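Local coordinates for metazoan TIR-STING fusion (Crassostrea gigas, PDB 6WT6), which joins a TIR domain and a STING ligand-binding domain in one polypeptide, with two copies of the chain in the assembly, at residues C61-E64 with R65-P69; P69-T73 with S74-V78; P93-Q97 with S98-K102. One frame throughout, in Å; residues are numbered along the deposited sequence.

Contact 1. Residues C61-E64 with R65-P69; sequences CFAE and RDFLP
Asp66 and Phe67 fold back onto residues 61-63 where the chain leaves strand 60-62, an outer strand of the parallel TIR sheet, and enters the connection that TIR structures call the BB loop. The turn is closed twice over at Phe62. Its N donates to Asp66 OD2 over 2.5 Å in an almost straight bond (178° at the hydrogen), and OD2 accepts it on its anti lone pair, the one away from OD1. In return, Asp66 N reaches Phe62 O at 2.7 Å. The carboxylate therefore takes the backbone N-H of the residue just before the short helix. Arg65 meets it with the edge of its guanidinium, in whose plane Asp66 OD2 lies: Arg65 NE forms a salt bridge to Asp66 OD1 at 3.1 Å, though all three Arg65-Asp66 hydrogen bonds, to OD1 and to OD2, are weak. The same guanidinium makes a second salt bridge, through NH1, to Glu54 on helix 43-56.

Phe67 can be followed outward. Its CB sits 3.2 Å from Ala63 O, the carbonyl that also accepts Phe67 N, and CG lies near Ala63 O and CA. With CG anti to the carbonyl carbon (chi1 -68°), the ring swings back over Ala63, whose CA lies 4.1 Å from the ring centroid and 29° off the normal, a CH-pi contact. CD2 and CE2 pass Ala63 CB. The ring also contacts Phe34 on the neighbouring strand and Ala80 on helix 74-82. Farther out, Cys61 SG makes an oblique sulfur-aromatic contact, 3.9 Å from Phe67 CE1 and 4.1 Å from Phe67 CZ.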
loop_
_atom_site.group_PDB
_atom_site.type_symbol
_atom_site.label_atom_id
_atom_site.label_comp_id
_atom_site.label_asym_id
_atom_site.label_seq_id
_atom_site.Cartn_x
_atom_site.Cartn_y
_atom_site.Cartn_z
ATOM N N CYS A 61 0.256 -12.997 -26.444
ATOM C CA CYS A 61 1.452 -12.165 -26.481
ATOM C C CYS A 61 2.643 -13.030 -26.093
ATOM O O CYS A 61 2.669 -13.599 -24.997
ATOM C CB CYS A 61 1.321 -10.966 -25.539
ATOM S SG CYS A 61 2.801 -9.927 -25.416
ATOM N N PHE A 62 3.622 -13.126 -26.992
ATOM C CA PHE A 62 4.780 -13.996 -26.817
ATOM C C PHE A 62 6.044 -13.163 -26.971
ATOM O O PHE A 62 6.249 -12.534 -28.014
ATOM C CB PHE A 62 4.753 -15.142 -27.833
ATOM C CG PHE A 62 5.680 -16.275 -27.499
ATOM C CD1 PHE A 62 5.392 -17.133 -26.453
ATOM C CD2 PHE A 62 6.827 -16.495 -28.243
ATOM C CE1 PHE A 62 6.237 -18.181 -26.146
ATOM C CE2 PHE A 62 7.677 -17.545 -27.941
ATOM C CZ PHE A 62 7.380 -18.389 -26.891
ATOM N N ALA A 63 6.895 -13.174 -25.940
ATOM C CA ALA A 63 8.041 -12.269 -25.880
ATOM C C ALA A 63 8.928 -12.392 -27.115
ATOM O O ALA A 63 9.200 -11.400 -27.802
ATOM C CB ALA A 63 8.849 -12.536 -24.608
ATOM N N GLU A 64 9.384 -13.614 -27.413
ATOM C CA GLU A 64 10.276 -13.841 -28.550
ATOM C C GLU A 64 9.705 -13.267 -29.840
ATOM O O GLU A 64 10.424 -12.635 -30.624
ATOM C CB GLU A 64 10.537 -15.339 -28.715
ATOM C CG GLU A 64 11.239 -15.719 -30.009
ATOM C CD GLU A 64 11.064 -17.190 -30.355
ATOM O OE1 GLU A 64 9.938 -17.588 -30.731
ATOM O OE2 GLU A 64 12.051 -17.949 -30.249
ATOM N N ARG A 65 8.410 -13.478 -30.079
ATOM C CA ARG A 65 7.804 -13.053 -31.336
ATOM C C ARG A 65 7.427 -11.578 -31.316
ATOM O O ARG A 65 7.697 -10.851 -32.279
ATOM C CB ARG A 65 6.569 -13.903 -31.627
ATOM C CG ARG A 65 5.617 -13.288 -32.631
ATOM C CD ARG A 65 4.337 -14.098 -32.739
ATOM N NE ARG A 65 3.508 -13.946 -31.548
ATOM C CZ ARG A 65 2.440 -14.690 -31.285
ATOM N NH1 ARG A 65 2.075 -15.644 -32.130
ATOM N NH2 ARG A 65 1.741 -14.484 -30.177
ATOM N N ASP A 66 6.817 -11.121 -30.223
ATOM C CA ASP A 66 6.184 -9.811 -30.156
ATOM C C ASP A 66 7.088 -8.713 -29.602
ATOM O O ASP A 66 6.909 -7.546 -29.966
ATOM C CB ASP A 66 4.901 -9.894 -29.313
ATOM C CG ASP A 66 3.900 -10.915 -29.860
ATOM O OD1 ASP A 66 3.597 -10.875 -31.070
ATOM O OD2 ASP A 66 3.416 -11.761 -29.078
ATOM N N PHE A 67 8.050 -9.034 -28.736
ATOM C CA PHE A 67 8.935 -8.017 -28.172
ATOM C C PHE A 67 10.122 -7.803 -29.106
ATOM O O PHE A 67 10.867 -8.746 -29.400
ATOM C CB PHE A 67 9.413 -8.403 -26.771
ATOM C CG PHE A 67 8.322 -8.403 -25.733
ATOM C CD1 PHE A 67 7.078 -7.861 -26.015
ATOM C CD2 PHE A 67 8.542 -8.942 -24.474
ATOM C CE1 PHE A 67 6.070 -7.862 -25.069
ATOM C CE2 PHE A 67 7.537 -8.944 -23.520
ATOM C CZ PHE A 67 6.299 -8.402 -23.820
ATOM N N LEU A 68 10.294 -6.561 -29.569
ATOM C CA LEU A 68 11.410 -6.223 -30.435
ATOM C C LEU A 68 12.728 -6.475 -29.704
ATOM O O LEU A 68 12.769 -6.477 -28.472
ATOM C CB LEU A 68 11.305 -4.764 -30.883
ATOM C CG LEU A 68 9.990 -4.372 -31.571
ATOM C CD1 LEU A 68 9.024 -3.728 -30.582
ATOM C CD2 LEU A 68 10.230 -3.464 -32.769
ATOM N N PRO A 69 13.819 -6.703 -30.446
ATOM C CA PRO A 69 15.069 -7.136 -29.786
ATOM C C PRO A 69 15.567 -6.191 -28.704
ATOM O O PRO A 69 16.111 -6.656 -27.694
ATOM C CB PRO A 69 16.064 -7.241 -30.954
ATOM C CG PRO A 69 15.435 -6.488 -32.096
ATOM C CD PRO A 69 13.961 -6.659 -31.912
#

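Contact 2. Residues P69-T73 with S74-V78; sequences PGECT and SDVVV
Thr73 and Val77 meet where the BB loop of the TIR domain passes into helix 74-82, and the contact is best sorted into backbone bonding, van der Waals contacts of valine methyls with backbone carbonyl oxygens, and the polar side chains.

Of the hydrogen bonds, the one joining the two segments runs from Val77 N to Thr73 O, 3.2 Å long with 156° at the hydrogen. It is the first-turn bond of the helix. Thr73 stands at the N-cap position; its side chain makes no capping bond, and its carbonyl accepts this i+4 bond. Inside the loop, Thr73 N gives a weak bond to Glu71 O, and Cys72 is the centre of the inverse gamma turn so formed.

Two valines close on carbonyl oxygens. Val76 straddles Glu71 O with both branches: CG2 is 3.3 Å from Glu71 O and CG1 is 3.5 Å from the same oxygen. Its CG1 lies anti to the backbone N (chi1 173°), which sets the two methyls astride that carbonyl. Val76 CG2 also comes within 3.7 Å of Thr73 OG1. At the next residue, Val77 CG2 packs 3.3 Å from Thr73 O, beside the bond made by its own N.

Among the polar side chains, Thr73 and Asp75 lie close together, but their modelled separation is implausibly short, so their relation remains doubtful. The second subunit packs on this end of the helix, with its Lys333 on Thr73, its Met307 on Ser74 and its Phe331 on Asp75.

The chemistry implies a helix start joined to the loop by one main-chain hydrogen bond and by valine methyls resting on carbonyl oxygens. At the surface, Glu71 and Asp75, whose carboxylate oxygens OE1 and OD2 are 6.0 Å apart and not in contact, may add a small mutual repulsion.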
loop_
_atom_site.group_PDB
_atom_site.type_symbol
_atom_site.label_atom_id
_atom_site.label_comp_id
_atom_site.label_asym_id
_atom_site.label_seq_id
_atom_site.Cartn_x
_atom_site.Cartn_y
_atom_site.Cartn_z
ATOM N N PRO A 69 13.819 -6.703 -30.446
ATOM C CA PRO A 69 15.069 -7.136 -29.786
ATOM C C PRO A 69 15.567 -6.191 -28.704
ATOM O O PRO A 69 16.111 -6.656 -27.694
ATOM C CB PRO A 69 16.064 -7.241 -30.954
ATOM C CG PRO A 69 15.435 -6.488 -32.096
ATOM C CD PRO A 69 13.961 -6.659 -31.912
ATOM N N GLY A 70 15.389 -4.885 -28.869
ATOM C CA GLY A 70 15.892 -3.925 -27.910
ATOM C C GLY A 70 14.899 -3.405 -26.894
ATOM O O GLY A 70 15.237 -2.483 -26.143
ATOM N N GLU A 71 13.692 -3.971 -26.827
ATOM C CA GLU A 71 12.626 -3.439 -25.986
ATOM C C GLU A 71 12.054 -4.493 -25.043
ATOM O O GLU A 71 10.879 -4.430 -24.673
ATOM C CB GLU A 71 11.516 -2.838 -26.845
ATOM C CG GLU A 71 11.951 -1.612 -27.624
ATOM C CD GLU A 71 12.380 -0.473 -26.716
ATOM O OE1 GLU A 71 11.748 -0.289 -25.653
ATOM O OE2 GLU A 71 13.354 0.232 -27.059
ATOM N N CYS A 72 12.866 -5.464 -24.636
ATOM C CA CYS A 72 12.418 -6.476 -23.676
ATOM C C CYS A 72 12.670 -6.029 -22.239
ATOM O O CYS A 72 13.286 -6.731 -21.437
ATOM C CB CYS A 72 13.095 -7.810 -23.966
ATOM S SG CYS A 72 12.263 -9.224 -23.188
ATOM N N THR A 73 12.181 -4.842 -21.905
ATOM C CA THR A 73 12.323 -4.300 -20.564
ATOM C C THR A 73 11.094 -4.643 -19.719
ATOM O O THR A 73 10.077 -5.131 -20.219
ATOM C CB THR A 73 12.557 -2.786 -20.620
ATOM O OG1 THR A 73 11.417 -2.137 -21.194
ATOM C CG2 THR A 73 13.774 -2.473 -21.480
ATOM N N SER A 74 11.202 -4.377 -18.413
ATOM C CA SER A 74 10.142 -4.764 -17.485
ATOM C C SER A 74 8.850 -4.000 -17.739
ATOM O O SER A 74 7.761 -4.535 -17.493
ATOM C CB SER A 74 10.596 -4.549 -16.042
ATOM O OG SER A 74 10.854 -3.174 -15.798
ATOM N N ASP A 75 8.947 -2.758 -18.225
ATOM C CA ASP A 75 7.751 -1.952 -18.449
ATOM C C ASP A 75 6.985 -2.400 -19.686
ATOM O O ASP A 75 5.751 -2.327 -19.724
ATOM C CB ASP A 75 8.133 -0.481 -18.576
ATOM C CG ASP A 75 9.120 -0.224 -19.701
ATOM O OD1 ASP A 75 10.138 -0.943 -19.731
ATOM O OD2 ASP A 75 8.883 0.684 -20.529
ATOM N N VAL A 76 7.703 -2.816 -20.729
ATOM C CA VAL A 76 7.045 -3.414 -21.888
ATOM C C VAL A 76 6.349 -4.706 -21.482
ATOM O O VAL A 76 5.254 -5.025 -21.967
ATOM C CB VAL A 76 8.062 -3.645 -23.023
ATOM C CG1 VAL A 76 7.438 -4.426 -24.167
ATOM C CG2 VAL A 76 8.607 -2.314 -23.520
ATOM N N VAL A 77 6.962 -5.459 -20.565
ATOM C CA VAL A 77 6.324 -6.663 -20.040
ATOM C C VAL A 77 5.034 -6.304 -19.314
ATOM O O VAL A 77 3.974 -6.891 -19.563
ATOM C CB VAL A 77 7.297 -7.429 -19.127
ATOM C CG1 VAL A 77 6.569 -8.522 -18.357
ATOM C CG2 VAL A 77 8.433 -8.024 -19.947
ATOM N N VAL A 78 5.103 -5.321 -18.416
ATOM C CA VAL A 78 3.920 -4.935 -17.656
ATOM C C VAL A 78 2.873 -4.305 -18.568
ATOM O O VAL A 78 1.667 -4.493 -18.361
ATOM C CB VAL A 78 4.325 -4.011 -16.492
ATOM C CG1 VAL A 78 3.102 -3.395 -15.837
ATOM C CG2 VAL A 78 5.120 -4.807 -15.473
#

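Contact 3. Residues P93-Q97 with S98-K102; sequences PASLQ and SEWSK
Trp100 turns an edge of its indole, not a face, to Ser95: the carbonyl oxygen Ser95 O lies near the ring plane, 3.5 Å from Trp100 CE3. Beside it the six-membered ring's corner, Trp100 CZ3, touches Ser95 CB at 3.7 Å. The tryptophan reaches this place with CG anti to its backbone N (chi1 170°), and its NE1 has another partner, a weak hydrogen bond to Ser36 OG. Helix 93-97, which carries Ser95, follows strand 84-91 of the parallel TIR sheet.

This helix is weakly bonded; Glu99, with a positive phi, is the first residue to leave helical geometry. Two serine hydroxyls take up carbonyls of its last turn. Ser98 OG donates to Ser95 O at 2.8 Å, and Ser101 OG donates to Leu96 O at 2.6 Å. Both donors approach from above the carbonyl plane, with C=O...donor angles of 112° and 109°, so neither follows a lone pair. Ser95 O is thus shared between a hydroxyl and the indole edge, with Ser101 CB also near it at 3.3 Å.

Ser95 OG hydrogen-bonds to Val90 O on the preceding strand, with a weak bond to Asp42 OD2. That ties the helix back to the sheet, while Trp100 and Ser98 rest on Cys38 of a loop. The Leu96 branch ending in CD2 comes within 4.2 Å of Ser101 CB.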
loop_
_atom_site.group_PDB
_atom_site.type_symbol
_atom_site.label_atom_id
_atom_site.label_comp_id
_atom_site.label_asym_id
_atom_site.label_seq_id
_atom_site.Cartn_x
_atom_site.Cartn_y
_atom_site.Cartn_z
ATOM N N PRO A 93 11.139 -26.749 -12.954
ATOM C CA PRO A 93 12.238 -26.725 -11.976
ATOM C C PRO A 93 13.288 -25.675 -12.286
ATOM O O PRO A 93 13.831 -25.056 -11.364
ATOM C CB PRO A 93 12.808 -28.150 -12.055
ATOM C CG PRO A 93 12.286 -28.713 -13.339
ATOM C CD PRO A 93 10.932 -28.107 -13.486
ATOM N N ALA A 94 13.583 -25.448 -13.567
ATOM C CA ALA A 94 14.567 -24.439 -13.941
ATOM C C ALA A 94 14.009 -23.027 -13.831
ATOM O O ALA A 94 14.774 -22.078 -13.622
ATOM C CB ALA A 94 15.073 -24.693 -15.361
ATOM N N SER A 95 12.688 -22.867 -13.967
ATOM C CA SER A 95 12.092 -21.536 -13.873
ATOM C C SER A 95 12.288 -20.928 -12.492
ATOM O O SER A 95 12.344 -19.699 -12.358
ATOM C CB SER A 95 10.601 -21.595 -14.211
ATOM O OG SER A 95 10.390 -21.777 -15.600
ATOM N N LEU A 96 12.400 -21.761 -11.459
ATOM C CA LEU A 96 12.575 -21.242 -10.108
ATOM C C LEU A 96 14.009 -20.794 -9.846
ATOM O O LEU A 96 14.237 -19.927 -8.994
ATOM C CB LEU A 96 12.150 -22.298 -9.085
ATOM C CG LEU A 96 10.771 -22.928 -9.311
ATOM C CD1 LEU A 96 10.369 -23.811 -8.138
ATOM C CD2 LEU A 96 9.718 -21.861 -9.564
ATOM N N GLN A 97 14.981 -21.357 -10.565
ATOM C CA GLN A 97 16.386 -21.031 -10.348
ATOM C C GLN A 97 16.831 -19.786 -11.101
ATOM O O GLN A 97 17.918 -19.267 -10.823
ATOM C CB GLN A 97 17.268 -22.205 -10.780
ATOM C CG GLN A 97 16.645 -23.569 -10.559
ATOM C CD GLN A 97 16.646 -23.975 -9.104
ATOM O OE1 GLN A 97 15.592 -24.144 -8.492
ATOM N NE2 GLN A 97 17.838 -24.137 -8.538
ATOM N N SER A 98 16.019 -19.295 -12.030
ATOM C CA SER A 98 16.488 -18.374 -13.054
ATOM C C SER A 98 16.412 -16.908 -12.655
ATOM O O SER A 98 16.738 -16.057 -13.490
ATOM C CB SER A 98 15.676 -18.575 -14.332
ATOM O OG SER A 98 14.287 -18.513 -14.063
ATOM N N GLU A 99 15.975 -16.598 -11.430
ATOM C CA GLU A 99 15.685 -15.237 -10.974
ATOM C C GLU A 99 14.446 -14.683 -11.670
ATOM O O GLU A 99 13.840 -13.715 -11.196
ATOM C CB GLU A 99 16.877 -14.299 -11.189
ATOM C CG GLU A 99 18.134 -14.694 -10.439
ATOM C CD GLU A 99 19.346 -13.901 -10.893
ATOM O OE1 GLU A 99 20.427 -14.507 -11.063
ATOM O OE2 GLU A 99 19.214 -12.673 -11.093
ATOM N N TRP A 100 14.066 -15.285 -12.801
ATOM C CA TRP A 100 12.765 -15.001 -13.393
ATOM C C TRP A 100 11.646 -15.294 -12.403
ATOM O O TRP A 100 10.624 -14.598 -12.387
ATOM C CB TRP A 100 12.584 -15.819 -14.674
ATOM C CG TRP A 100 11.191 -15.783 -15.237
ATOM C CD1 TRP A 100 10.702 -14.908 -16.167
ATOM C CD2 TRP A 100 10.111 -16.669 -14.915
ATOM N NE1 TRP A 100 9.384 -15.193 -16.438
ATOM C CE2 TRP A 100 8.998 -16.269 -15.682
ATOM C CE3 TRP A 100 9.977 -17.759 -14.049
ATOM C CZ2 TRP A 100 7.770 -16.923 -15.612
ATOM C CZ3 TRP A 100 8.755 -18.401 -13.974
ATOM C CH2 TRP A 100 7.670 -17.986 -14.756
ATOM N N SER A 101 11.823 -16.324 -11.569
ATOM C CA SER A 101 10.873 -16.607 -10.499
ATOM C C SER A 101 10.866 -15.520 -9.430
ATOM O O SER A 101 9.873 -15.385 -8.706
ATOM C CB SER A 101 11.191 -17.959 -9.866
ATOM O OG SER A 101 12.494 -17.959 -9.304
ATOM N N LYS A 102 11.946 -14.750 -9.313
ATOM C CA LYS A 102 12.059 -13.680 -8.330
ATOM C C LYS A 102 11.823 -12.298 -8.924
ATOM O O LYS A 102 11.946 -11.301 -8.206
ATOM C CB LYS A 102 13.445 -13.715 -7.669
ATOM C CG LYS A 102 13.753 -14.992 -6.896
ATOM C CD LYS A 102 13.061 -15.015 -5.540
ATOM C CE LYS A 102 13.439 -16.264 -4.754
ATOM N NZ LYS A 102 12.978 -16.206 -3.337
#

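How the contacts relate
Contacts 1 and 2 span the two ends of the BB loop, from strand 60-62 to helix 74-82, and share Pro69, with centres 9 Å apart. Phe67 joins them physically: its CE1 meets Val76 CG1 at 3.8 Å, its CE2 meets Val77 CG2 at 3.8 Å, and its CD2 meets Cys72 SG at 3.9 Å. The ring over Ala63 thus also packs against Val76 and Val77 at the start of helix 74-82. Contact 3 follows later in the chain, after strand 84-91, and touches neither. Its centre is about 20 Å from that of contact 1 and 18 Å from that of contact 2, with nearest atoms about 9 Å and 7 Å away. All three lie in the TIR part of the chain.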